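Local coordinates for phosphate ABC transporter, periplasmic phosphate-binding protein (Borrelia burgdorferi, PDB 4N13) that binds inorganic phosphate at micromolar affinity as the solute-binding lipoprotein of an ABC transporter that imports phosphate into the spirochaete, at residues I97-I102 with Q116-V121; K109-E114 with D145-K150; I165-K168 with E172-E175. One frame throughout, in Å; residues are numbered along the deposited sequence.

Contact 1. Residues I97-I102 with Q116-V121; sequences IKITNI and QNWKQV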
ATOM      1  N   ILE A  97       8.495   5.097  24.492  0.50 22.54           N
ATOM      2  CA  ILE A  97       7.042   5.075  24.626  0.50 22.38           C
ATOM      3  C   ILE A  97       6.647   3.607  24.781  0.50 24.32           C
ATOM      4  O   ILE A  97       6.987   2.765  23.947  0.50 26.04           O
ATOM      5  CB  ILE A  97       6.262   5.756  23.446  0.50 22.16           C
ATOM      6  CG1 ILE A  97       5.674   4.719  22.482  0.50 19.46           C
ATOM      7  CG2 ILE A  97       7.122   6.788  22.724  0.50 21.86           C
ATOM      8  CD1 ILE A  97       4.791   5.324  21.404  0.50 19.40           C
ATOM      9  N   LYS A  98       5.949   3.305  25.866  0.50 23.88           N
ATOM     10  CA  LYS A  98       5.660   1.922  26.214  0.50 27.30           C
ATOM     11  C   LYS A  98       4.418   1.392  25.514  0.50 26.42           C
ATOM     12  O   LYS A  98       4.121   0.197  25.587  0.50 27.82           O
ATOM     13  CB  LYS A  98       5.512   1.774  27.727  0.50 30.81           C
ATOM     14  CG  LYS A  98       4.704   2.879  28.387  0.50 32.84           C
ATOM     15  CD  LYS A  98       4.375   2.536  29.836  0.50 34.23           C
ATOM     16  CE  LYS A  98       5.628   2.196  30.634  0.50 35.35           C
ATOM     17  NZ  LYS A  98       5.314   1.807  32.037  0.50 36.04           N
ATOM     18  N   ILE A  99       3.697   2.267  24.820  1.00 25.26           N
ATOM     19  CA  ILE A  99       2.487   1.831  24.119  1.00 22.44           C
ATOM     20  C   ILE A  99       2.902   0.870  23.002  1.00 19.65           C
ATOM     21  O   ILE A  99       3.896   1.092  22.303  1.00 21.01           O
ATOM     22  CB  ILE A  99       1.682   3.012  23.535  1.00 25.75           C
ATOM     23  CG1 ILE A  99       2.414   3.623  22.346  1.00 30.69           C
ATOM     24  CG2 ILE A  99       1.363   4.063  24.594  1.00 27.79           C
ATOM     25  CD1 ILE A  99       1.796   3.246  21.032  1.00 32.14           C
ATOM     26  N   THR A 100       2.155  -0.214  22.867  1.00 14.48           N
ATOM     27  CA  THR A 100       2.459  -1.249  21.886  1.00 12.33           C
ATOM     28  C   THR A 100       1.388  -1.404  20.809  1.00  9.60           C
ATOM     29  O   THR A 100       1.648  -1.989  19.768  1.00  9.12           O
ATOM     30  CB  THR A 100       2.649  -2.616  22.571  1.00 18.51           C
ATOM     31  OG1 THR A 100       1.422  -3.036  23.168  1.00 22.57           O
ATOM     32  CG2 THR A 100       3.701  -2.526  23.652  1.00 21.41           C
ATOM     33  N   ASN A 101       0.211  -0.855  21.076  1.00  8.70           N
ATOM     34  CA  ASN A 101      -0.962  -1.016  20.243  1.00  8.37           C
ATOM     35  C   ASN A 101      -1.730   0.282  20.109  1.00  8.84           C
ATOM     36  O   ASN A 101      -1.735   1.093  21.032  1.00 10.60           O
ATOM     37  CB  ASN A 101      -1.902  -2.041  20.878  1.00  9.02           C
ATOM     38  CG  ASN A 101      -3.154  -2.277  20.048  1.00  8.40           C
ATOM     39  OD1 ASN A 101      -3.083  -2.744  18.910  1.00  8.39           O
ATOM     40  ND2 ASN A 101      -4.314  -1.920  20.598  1.00 10.21           N
ATOM     41  N   ILE A 102      -2.400   0.461  18.978  1.00  8.26           N
ATOM     42  CA  ILE A 102      -3.228   1.631  18.776  1.00  9.01           C
ATOM     43  C   ILE A 102      -4.371   1.247  17.852  1.00  8.07           C
ATOM     44  O   ILE A 102      -4.216   0.409  16.969  1.00  8.64           O
ATOM     45  CB  ILE A 102      -2.399   2.811  18.205  1.00  9.89           C
ATOM     46  CG1 ILE A 102      -3.183   4.115  18.312  1.00 11.81           C
ATOM     47  CG2 ILE A 102      -1.921   2.518  16.794  1.00 10.24           C
ATOM     48  CD1 ILE A 102      -2.335   5.310  18.261  1.00 13.03           C
ATOM     49  N   GLN A 116      -2.112  14.989  20.571  1.00  9.79           N
ATOM     50  CA  GLN A 116      -0.730  15.487  20.518  1.00 10.78           C
ATOM     51  C   GLN A 116       0.112  15.183  21.741  1.00 10.28           C
ATOM     52  O   GLN A 116       1.263  15.618  21.825  1.00 10.85           O
ATOM     53  CB  GLN A 116      -0.691  16.988  20.226  1.00 12.99           C
ATOM     54  CG  GLN A 116      -1.199  17.294  18.854  1.00 13.93           C
ATOM     55  CD  GLN A 116      -0.935  18.701  18.415  1.00 15.97           C
ATOM     56  OE1 GLN A 116       0.001  19.366  18.900  1.00 18.74           O
ATOM     57  NE2 GLN A 116      -1.744  19.174  17.471  1.00 17.93           N
ATOM     58  N   ASN A 117      -0.438  14.439  22.687  1.00 10.36           N
ATOM     59  CA  ASN A 117       0.335  14.013  23.838  1.00 10.44           C
ATOM     60  C   ASN A 117      -0.023  12.565  24.100  1.00 10.31           C
ATOM     61  O   ASN A 117      -1.192  12.196  24.061  1.00 11.22           O
ATOM     62  CB  ASN A 117       0.030  14.924  25.041  1.00 11.60           C
ATOM     63  CG  ASN A 117       0.916  14.647  26.248  1.00 13.31           C
ATOM     64  OD1 ASN A 117       1.002  13.523  26.735  1.00 13.82           O
ATOM     65  ND2 ASN A 117       1.579  15.685  26.737  1.00 15.54           N
ATOM     66  N   TRP A 118       0.983  11.724  24.318  1.00  9.64           N
ATOM     67  CA  TRP A 118       0.751  10.300  24.507  1.00 10.09           C
ATOM     68  C   TRP A 118      -0.198  10.038  25.679  1.00 11.45           C
ATOM     69  O   TRP A 118      -0.874   9.027  25.668  1.00 13.12           O
ATOM     70  CB  TRP A 118       2.072   9.550  24.688  1.00 10.13           C
ATOM     71  CG  TRP A 118       2.929   9.542  23.440  1.00 10.18           C
ATOM     72  CD1 TRP A 118       4.074  10.266  23.204  1.00  9.19           C
ATOM     73  CD2 TRP A 118       2.705   8.761  22.260  1.00 10.37           C
ATOM     74  NE1 TRP A 118       4.559   9.992  21.945  1.00  9.23           N
ATOM     75  CE2 TRP A 118       3.746   9.060  21.354  1.00  9.57           C
ATOM     76  CE3 TRP A 118       1.716   7.844  21.880  1.00 12.48           C
ATOM     77  CZ2 TRP A 118       3.821   8.472  20.103  1.00 11.46           C
ATOM     78  CZ3 TRP A 118       1.804   7.267  20.632  1.00 14.25           C
ATOM     79  CH2 TRP A 118       2.847   7.585  19.761  1.00 13.13           C
ATOM     80  N   LYS A 119      -0.275  10.950  26.648  1.00 11.80           N
ATOM     81  CA  LYS A 119      -1.159  10.770  27.817  1.00 12.95           C
ATOM     82  C   LYS A 119      -2.623  10.757  27.410  1.00 12.56           C
ATOM     83  O   LYS A 119      -3.450  10.182  28.120  1.00 12.12           O
ATOM     84  CB  LYS A 119      -0.933  11.854  28.888  1.00 14.49           C
ATOM     85  CG  LYS A 119      -1.630  13.184  28.619  1.00 16.25           C
ATOM     86  CD  LYS A 119      -1.238  14.262  29.616  1.00 16.68           C
ATOM     87  CE  LYS A 119      -1.884  15.586  29.308  1.00 18.07           C
ATOM     88  NZ  LYS A 119      -1.601  16.610  30.357  1.00 20.05           N
ATOM     89  N   GLN A 120      -2.957  11.393  26.289  1.00 12.70           N
ATOM     90  CA  GLN A 120      -4.345  11.485  25.873  1.00 11.11           C
ATOM     91  C   GLN A 120      -4.929  10.114  25.560  1.00 12.85           C
ATOM     92  O   GLN A 120      -6.139   9.937  25.654  1.00 13.73           O
ATOM     93  CB  GLN A 120      -4.473  12.432  24.693  1.00 10.85           C
ATOM     94  CG  GLN A 120      -4.099  13.867  25.042  1.00 12.42           C
ATOM     95  CD  GLN A 120      -4.199  14.758  23.847  1.00 12.10           C
ATOM     96  OE1 GLN A 120      -3.449  14.607  22.894  1.00 13.02           O
ATOM     97  NE2 GLN A 120      -5.154  15.684  23.876  1.00 14.54           N
ATOM     98  N   VAL A 121      -4.069   9.163  25.214  1.00 12.25           N
ATOM     99  CA  VAL A 121      -4.475   7.775  25.012  1.00 16.59           C
ATOM    100  C   VAL A 121      -3.913   6.850  26.111  1.00 17.49           C
ATOM    101  O   VAL A 121      -3.800   5.635  25.914  1.00 20.19           O
ATOM    102  CB  VAL A 121      -4.030   7.242  23.629  1.00 17.12           C
ATOM    103  CG1 VAL A 121      -4.727   8.015  22.534  1.00 16.80           C
ATOM    104  CG2 VAL A 121      -2.529   7.299  23.461  1.00 17.60           C
TER

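Contact 2. Residues K109-E114 with D145-K150; sequences KILNGE and DLLLNK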
ATOM      1  N   LYS A 109      -6.203  10.184  14.630  1.00  8.19           N
ATOM      2  CA  LYS A 109      -6.237  11.402  15.423  1.00  8.75           C
ATOM      3  C   LYS A 109      -4.830  11.878  15.793  1.00  7.78           C
ATOM      4  O   LYS A 109      -4.617  13.074  15.983  1.00  9.68           O
ATOM      5  CB  LYS A 109      -7.089  11.174  16.673  1.00  9.85           C
ATOM      6  CG  LYS A 109      -8.581  11.110  16.385  1.00 11.02           C
ATOM      7  CD  LYS A 109      -9.365  10.722  17.636  1.00 14.10           C
ATOM      8  CE  LYS A 109     -10.851  10.719  17.383  1.00 15.95           C
ATOM      9  NZ  LYS A 109     -11.601  10.401  18.620  1.00 18.26           N
ATOM     10  N   ILE A 110      -3.847  10.977  15.899  1.00  8.24           N
ATOM     11  CA  ILE A 110      -2.446  11.431  16.042  1.00  8.12           C
ATOM     12  C   ILE A 110      -2.022  12.095  14.725  1.00  8.24           C
ATOM     13  O   ILE A 110      -1.437  13.184  14.701  1.00  9.50           O
ATOM     14  CB  ILE A 110      -1.492  10.269  16.417  1.00  8.44           C
ATOM     15  CG1 ILE A 110      -1.805   9.776  17.828  1.00 10.32           C
ATOM     16  CG2 ILE A 110      -0.045  10.693  16.260  1.00  9.09           C
ATOM     17  CD1 ILE A 110      -1.049   8.546  18.254  1.00 11.91           C
ATOM     18  N   LEU A 111      -2.357  11.450  13.621  1.00  8.07           N
ATOM     19  CA  LEU A 111      -1.942  11.934  12.319  1.00  8.48           C
ATOM     20  C   LEU A 111      -2.518  13.287  11.960  1.00  7.82           C
ATOM     21  O   LEU A 111      -1.850  14.053  11.267  1.00  9.19           O
ATOM     22  CB  LEU A 111      -2.280  10.906  11.229  1.00 10.57           C
ATOM     23  CG  LEU A 111      -1.548   9.583  11.345  1.00 14.37           C
ATOM     24  CD1 LEU A 111      -2.096   8.565  10.369  1.00 16.81           C
ATOM     25  CD2 LEU A 111      -0.102   9.801  11.091  1.00 15.42           C
ATOM     26  N   ASN A 112      -3.755  13.557  12.382  1.00  8.29           N
ATOM     27  CA  ASN A 112      -4.392  14.818  12.050  1.00  9.77           C
ATOM     28  C   ASN A 112      -4.265  15.864  13.147  1.00 10.26           C
ATOM     29  O   ASN A 112      -4.768  16.969  12.995  1.00 11.95           O
ATOM     30  CB  ASN A 112      -5.858  14.621  11.632  1.00 10.37           C
ATOM     31  CG  ASN A 112      -6.835  14.770  12.765  1.00 11.39           C
ATOM     32  OD1 ASN A 112      -6.545  14.449  13.922  1.00 11.07           O
ATOM     33  ND2 ASN A 112      -8.029  15.254  12.433  1.00 12.39           N
ATOM     34  N   GLY A 113      -3.553  15.542  14.223  1.00 10.34           N
ATOM     35  CA  GLY A 113      -3.282  16.533  15.245  1.00 10.58           C
ATOM     36  C   GLY A 113      -4.306  16.665  16.355  1.00 10.31           C
ATOM     37  O   GLY A 113      -4.121  17.513  17.228  1.00 12.35           O
ATOM     38  N   GLU A 114      -5.381  15.883  16.320  1.00 10.48           N
ATOM     39  CA  GLU A 114      -6.345  15.906  17.422  1.00 12.13           C
ATOM     40  C   GLU A 114      -5.783  15.299  18.700  1.00 11.58           C
ATOM     41  O   GLU A 114      -6.236  15.627  19.797  1.00 14.93           O
ATOM     42  CB  GLU A 114      -7.636  15.191  17.030  1.00 12.79           C
ATOM     43  CG  GLU A 114      -8.466  15.989  16.058  1.00 13.67           C
ATOM     44  CD  GLU A 114      -9.746  15.279  15.641  1.00 16.29           C
ATOM     45  OE1 GLU A 114     -10.218  14.386  16.378  1.00 18.47           O
ATOM     46  OE2 GLU A 114     -10.283  15.640  14.575  1.00 17.29           O
ATOM     47  N   ASP A 145      -5.051   8.392   2.263  1.00  9.40           N
ATOM     48  CA  ASP A 145      -6.190   7.711   1.673  1.00 11.74           C
ATOM     49  C   ASP A 145      -6.740   6.606   2.572  1.00 12.44           C
ATOM     50  O   ASP A 145      -7.950   6.417   2.655  1.00 15.09           O
ATOM     51  CB  ASP A 145      -5.798   7.153   0.298  1.00 13.49           C
ATOM     52  CG  ASP A 145      -5.567   8.262  -0.738  1.00 16.29           C
ATOM     53  OD1 ASP A 145      -5.962   9.432  -0.483  1.00 19.59           O
ATOM     54  OD2 ASP A 145      -5.000   7.963  -1.814  1.00 19.02           O
ATOM     55  N   LEU A 146      -5.857   5.874   3.243  1.00 11.57           N
ATOM     56  CA  LEU A 146      -6.257   4.701   4.016  1.00 12.69           C
ATOM     57  C   LEU A 146      -6.753   5.066   5.402  1.00 13.40           C
ATOM     58  O   LEU A 146      -7.580   4.362   5.966  1.00 16.15           O
ATOM     59  CB  LEU A 146      -5.087   3.730   4.157  1.00 13.43           C
ATOM     60  CG  LEU A 146      -4.666   3.029   2.872  1.00 15.31           C
ATOM     61  CD1 LEU A 146      -3.325   2.360   3.120  1.00 14.73           C
ATOM     62  CD2 LEU A 146      -5.720   2.024   2.405  1.00 18.68           C
ATOM     63  N   LEU A 147      -6.211   6.137   5.971  1.00 12.01           N
ATOM     64  CA  LEU A 147      -6.544   6.517   7.329  1.00 11.71           C
ATOM     65  C   LEU A 147      -7.321   7.827   7.370  1.00 11.84           C
ATOM     66  O   LEU A 147      -8.484   7.832   7.746  1.00 13.88           O
ATOM     67  CB  LEU A 147      -5.288   6.570   8.219  1.00 13.33           C
ATOM     68  CG  LEU A 147      -4.779   5.219   8.702  1.00 14.26           C
ATOM     69  CD1 LEU A 147      -3.355   5.284   9.215  1.00 14.34           C
ATOM     70  CD2 LEU A 147      -5.712   4.715   9.790  1.00 16.28           C
ATOM     71  N   LEU A 148      -6.709   8.938   6.977  1.00 10.30           N
ATOM     72  CA  LEU A 148      -7.338  10.230   7.191  1.00 10.10           C
ATOM     73  C   LEU A 148      -8.659  10.359   6.456  1.00  9.23           C
ATOM     74  O   LEU A 148      -9.650  10.800   7.044  1.00 10.80           O
ATOM     75  CB  LEU A 148      -6.403  11.360   6.754  1.00 10.93           C
ATOM     76  CG  LEU A 148      -5.145  11.534   7.600  1.00 14.05           C
ATOM     77  CD1 LEU A 148      -4.228  12.608   7.009  1.00 16.60           C
ATOM     78  CD2 LEU A 148      -5.500  11.902   9.029  1.00 16.60           C
ATOM     79  N   ASN A 149      -8.667   9.996   5.176  1.00 10.13           N
ATOM     80  CA  ASN A 149      -9.858  10.191   4.357  1.00 12.12           C
ATOM     81  C   ASN A 149     -10.986   9.239   4.724  1.00 14.62           C
ATOM     82  O   ASN A 149     -12.130   9.509   4.420  1.00 17.53           O
ATOM     83  CB  ASN A 149      -9.532  10.043   2.871  1.00 13.00           C
ATOM     84  CG  ASN A 149      -8.707  11.189   2.341  1.00 15.48           C
ATOM     85  OD1 ASN A 149      -8.497  12.191   3.023  1.00 18.10           O
ATOM     86  ND2 ASN A 149      -8.231  11.048   1.112  1.00 16.30           N
ATOM     87  N   LYS A 150     -10.666   8.130   5.382  1.00 14.56           N
ATOM     88  CA  LYS A 150     -11.687   7.169   5.790  1.00 15.07           C
ATOM     89  C   LYS A 150     -12.221   7.449   7.189  1.00 15.33           C
ATOM     90  O   LYS A 150     -13.397   7.242   7.460  1.00 18.38           O
ATOM     91  CB  LYS A 150     -11.156   5.743   5.696  1.00 17.68           C
ATOM     92  CG  LYS A 150     -10.790   5.369   4.266  1.00 19.96           C
ATOM     93  CD  LYS A 150     -10.671   3.879   4.058  1.00 22.08           C
ATOM     94  CE  LYS A 150     -10.212   3.561   2.656  1.00 23.63           C
ATOM     95  NZ  LYS A 150     -10.151   2.098   2.422  1.00 25.53           N
TER

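Contact 3. Residues I165-K168 with E172-E175; sequences IVVK and EVIE. With SO4 (sulfate ion), chain C.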
ATOM      1  N   ILE A 165       7.335  16.615  11.468  1.00 12.07           N
ATOM      2  CA  ILE A 165       8.749  16.702  11.073  1.00 12.10           C
ATOM      3  C   ILE A 165       8.811  15.928   9.756  1.00 12.13           C
ATOM      4  O   ILE A 165       8.615  14.691   9.730  1.00 12.71           O
ATOM      5  CB  ILE A 165       9.634  16.011  12.125  1.00 10.73           C
ATOM      6  CG1 ILE A 165       9.629  16.771  13.455  1.00 12.58           C
ATOM      7  CG2 ILE A 165      11.051  15.821  11.573  1.00 13.25           C
ATOM      8  CD1 ILE A 165      10.127  15.946  14.623  1.00 16.08           C
ATOM      9  N   VAL A 166       9.074  16.616   8.650  1.00  9.56           N
ATOM     10  CA  VAL A 166       8.901  16.009   7.342  1.00  8.56           C
ATOM     11  C   VAL A 166      10.216  15.440   6.827  1.00  8.62           C
ATOM     12  O   VAL A 166      11.220  16.140   6.798  1.00  9.89           O
ATOM     13  CB  VAL A 166       8.338  17.030   6.328  1.00 11.10           C
ATOM     14  CG1 VAL A 166       8.200  16.397   4.938  1.00 10.87           C
ATOM     15  CG2 VAL A 166       7.006  17.605   6.814  1.00 13.61           C
ATOM     16  N   VAL A 167      10.211  14.177   6.406  1.00  7.84           N
ATOM     17  CA  VAL A 167      11.387  13.545   5.827  1.00  8.27           C
ATOM     18  C   VAL A 167      11.049  12.886   4.487  1.00  8.26           C
ATOM     19  O   VAL A 167       9.874  12.659   4.177  1.00  9.03           O
ATOM     20  CB  VAL A 167      12.035  12.529   6.797  1.00  7.97           C
ATOM     21  CG1 VAL A 167      12.408  13.208   8.105  1.00  9.60           C
ATOM     22  CG2 VAL A 167      11.110  11.345   7.046  1.00  8.97           C
ATOM     23  N   LYS A 168      12.071  12.568   3.699  1.00  8.77           N
ATOM     24  CA  LYS A 168      11.871  12.282   2.280  1.00  9.86           C
ATOM     25  C   LYS A 168      12.149  10.843   1.848  1.00  8.94           C
ATOM     26  O   LYS A 168      12.262  10.552   0.664  1.00 11.27           O
ATOM     27  CB  LYS A 168      12.715  13.244   1.441  1.00 12.81           C
ATOM     28  CG  LYS A 168      12.227  14.691   1.553  1.00 16.00           C
ATOM     29  CD  LYS A 168      12.881  15.630   0.568  1.00 21.52           C
ATOM     30  CE  LYS A 168      13.989  16.431   1.211  1.00 25.85           C
ATOM     31  NZ  LYS A 168      14.338  17.651   0.417  1.00 28.78           N
ATOM     32  N   GLU A 172      15.038   7.530   6.145  1.00  7.48           N
ATOM     33  CA  GLU A 172      15.084   8.701   7.008  1.00  8.02           C
ATOM     34  C   GLU A 172      13.996   8.712   8.083  1.00  6.73           C
ATOM     35  O   GLU A 172      14.222   9.271   9.156  1.00  7.96           O
ATOM     36  CB  GLU A 172      15.059  10.012   6.213  1.00  9.53           C
ATOM     37  CG  GLU A 172      15.256  11.263   7.058  1.00 11.17           C
ATOM     38  CD  GLU A 172      16.415  11.209   8.032  1.00 12.68           C
ATOM     39  OE1 GLU A 172      17.418  10.501   7.798  1.00 13.53           O
ATOM     40  OE2 GLU A 172      16.303  11.913   9.057  1.00 15.49           O
ATOM     41  N   VAL A 173      12.828   8.125   7.835  1.00  6.46           N
ATOM     42  CA  VAL A 173      11.871   7.974   8.936  1.00  6.12           C
ATOM     43  C   VAL A 173      12.507   7.175  10.072  1.00  6.21           C
ATOM     44  O   VAL A 173      12.382   7.533  11.239  1.00  6.43           O
ATOM     45  CB  VAL A 173      10.536   7.310   8.505  1.00  6.09           C
ATOM     46  CG1 VAL A 173       9.626   7.153   9.731  1.00  6.86           C
ATOM     47  CG2 VAL A 173       9.829   8.098   7.444  1.00  7.20           C
ATOM     48  N   ILE A 174      13.180   6.083   9.739  1.00  6.34           N
ATOM     49  CA  ILE A 174      13.832   5.259  10.740  1.00  6.63           C
ATOM     50  C   ILE A 174      14.893   6.063  11.492  1.00  6.63           C
ATOM     51  O   ILE A 174      14.929   6.049  12.721  1.00  7.35           O
ATOM     52  CB  ILE A 174      14.426   3.994  10.079  1.00  7.28           C
ATOM     53  CG1 ILE A 174      13.304   3.071   9.617  1.00  8.32           C
ATOM     54  CG2 ILE A 174      15.337   3.265  11.028  1.00  7.81           C
ATOM     55  CD1 ILE A 174      13.780   1.956   8.682  1.00  9.19           C
ATOM     56  N   GLU A 175      15.767   6.740  10.758  1.00  6.55           N
ATOM     57  CA  GLU A 175      16.817   7.498  11.419  1.00  7.76           C
ATOM     58  C   GLU A 175      16.255   8.600  12.305  1.00  6.70           C
ATOM     59  O   GLU A 175      16.672   8.785  13.447  1.00  7.14           O
ATOM     60  CB  GLU A 175      17.799   8.089  10.412  1.00 10.80           C
ATOM     61  CG  GLU A 175      19.013   8.702  11.105  1.00 16.42           C
ATOM     62  CD  GLU A 175      20.110   9.097  10.142  1.00 21.95           C
ATOM     63  OE1 GLU A 175      20.871   8.201   9.731  1.00 25.66           O
ATOM     64  OE2 GLU A 175      20.203  10.290   9.791  1.00 24.67           O
TER
HETATM   65  S   SO4 C 302      15.729  12.508   3.479  0.70  9.61           S
HETATM   66  O1  SO4 C 302      14.762  13.203   4.365  0.70  9.11           O
HETATM   67  O2  SO4 C 302      16.916  12.163   4.223  0.70  9.17           O
HETATM   68  O3  SO4 C 302      15.178  11.258   2.953  0.70  9.50           O
HETATM   69  O4  SO4 C 302      16.110  13.421   2.376  0.70 11.14           O

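Contact 1. Residues I97-I102 with Q116-V121
With CG turned away from its own carbonyl carbon (chi1 -67°), Trp118 stands its indole up toward Ile97 and Ile99. Ile99 answers with CG1 tucked between its backbone N and carbonyl carbon (chi1 71°), which, together with chi2, directs CD1 toward the benzene half of that indole. Ile97 is modelled in two conformers; in the one described here, CD1 sits over one face of the six-membered ring as a CH-pi contact, 3.5 Å from the ring centroid and 16° off the normal. In this conformer CD1 comes to 3.4 Å from Trp118 CH2, a closeness not to be pressed given the second copy. Ile99 CD1 reaches Trp118 CZ3 obliquely at 4.0 Å. The two isoleucines belong to the run leading into strand 101-102, which pairs in parallel with strand 201-205, whereas Trp118 opens the short 3-10 segment between helix 104-111 and strand 129-133. That segment starts in an Asx turn: Asn117 OD1 takes the Lys119 N-H on a lone pair, at 2.9 Å and nearly straight, and also accepts from Ala126 N. Gln120 folds back so that its OE1 receives two backbone donors, Gln116 N at 2.7 Å and Asn117 N at 3.0 Å, the latter from above the carbonyl plane. At the polar corner of the indole, Trp118 NE1 bonds to the carbonyl oxygen of His182, while Ile110 and Ile128 also pack against the buried ring.

Contact 2. Residues K109-E114 with D145-K150
Leu111 meets helix 138-151 with two parts of its side chain. Its CD1 lies 3.7 Å from Leu147 CD1, the two leucines crossing at about a right angle, and its CB lies 4.0 Å from Leu148 CD2. That same Leu148 methyl also touches Asn112, where CB approaches CD2 to 3.8 Å, so one branch of Leu148 bridges two successive residues at the end of helix 104-111. In Leu148 the first torsion (-67°) sets CG beside the backbone N, and the side chain then reaches toward the neighbouring helix although its CB does not start out facing it. Phe91 of strand 80-93 packs on both Leu111 and Leu147, joining the two helices to the sheet.

Behind this apolar shell, helix 104-111 ends in a Schellman motif. Gly113, at a positive phi of 89°, is where the chain leaves the helix, and one of the motif's two bonds back into the last turn runs from its N to Ile110 O (3.2 Å). Asn112 OD1 accepts from Glu114 N at 3.0 Å, an Asx turn with the donor above the carbonyl plane, and Asn112 ND2 gives a nearly straight bond of 3.1 Å to Glu114 OE2. The same nitrogen has its stronger partner in Glu157 O, which further restrains the amide. On the other helix, the pi-type turn at 145-148 includes both contact leucines.

The contact between these segments is therefore purely van der Waals, with Asn112 offering its aliphatic CB while its polar atoms serve the turn ending helix 104-111 and the bond to Glu157.

Contact 3. Residues I165-K168 with E172-E175
Val167 packs closely against the first turn of helix 170-179, using its branches on two neighbouring residues. CG2 occupies the position between the backbone N and the carbonyl carbon, and from there meets Val173 CG2 at 3.5 Å, methyl against methyl. The other side of Val167 rests on the aliphatic part of Glu172: CB is 3.5 Å and CG1 is 3.6 Å from Glu172 CG. Both valines are buried, and the close packing continues beyond them, with Ile131 against Val167 and Ile187 against Val173.

The outer side is polar and opens to solvent: Lys168 is exposed, Glu172 partly so, and the neighbour is a sulfate ion instead of a packed side chain. In Glu172, chi1 (-174°) puts CG alongside both Val167 and the sulfate, and the bend at chi2 (48°) then sets the direction of the carboxylate. Glu172 CG lies 3.4 Å from sulfate O1, a van der Waals contact, whereas Glu172 OE1 stays 4.0 Å from sulfate O2; the two negative groups would be expected to repel each other mildly. The sulfate is held by backbone, with Lys168 N donating to O1 at 2.8 Å, and by Ser169 OG. Ser169 OG also accepts from Glu172 N, as an N-cap of the helix would. Lys168 runs its methylenes past the ion, CB to sulfate O4 being 3.5 Å.

The ion probably comes from the crystallisation liquor, and neither Lys168 nor Ser169 is among the inferred phosphate ligands. Its setting is nonetheless a familiar one, an anion at the turn where a strand passes into a helix. Strand 165-167, helix 170-179 and strand 183-188 form a beta-alpha-beta crossover, with parallel strand 129-133 between the two strands, as expected of a class II periplasmic binding protein.

In the fold
Contacts 1 and 2 touch through Ile110 of helix 104-111. Their centres are 16 Å apart, and Ile110 CD1 lies 3.5 Å from Ile102 CD1 and 3.9 Å from Trp118 CZ3. Contact 3 touches neither, its nearest atoms being about 11 Å from contact 1 and about 10 Å from contact 2, but it reaches the same mixed sheet as contact 1. Of the inferred phosphate site, Ser137, Gly138 and Ser139 lie at the start of helix 138-151, whose later turns form contact 2. The side chain of Ser139 is about 11 Å from that of Leu111 and about 7 Å from that of Val173, whereas contact 1 lies away from the site.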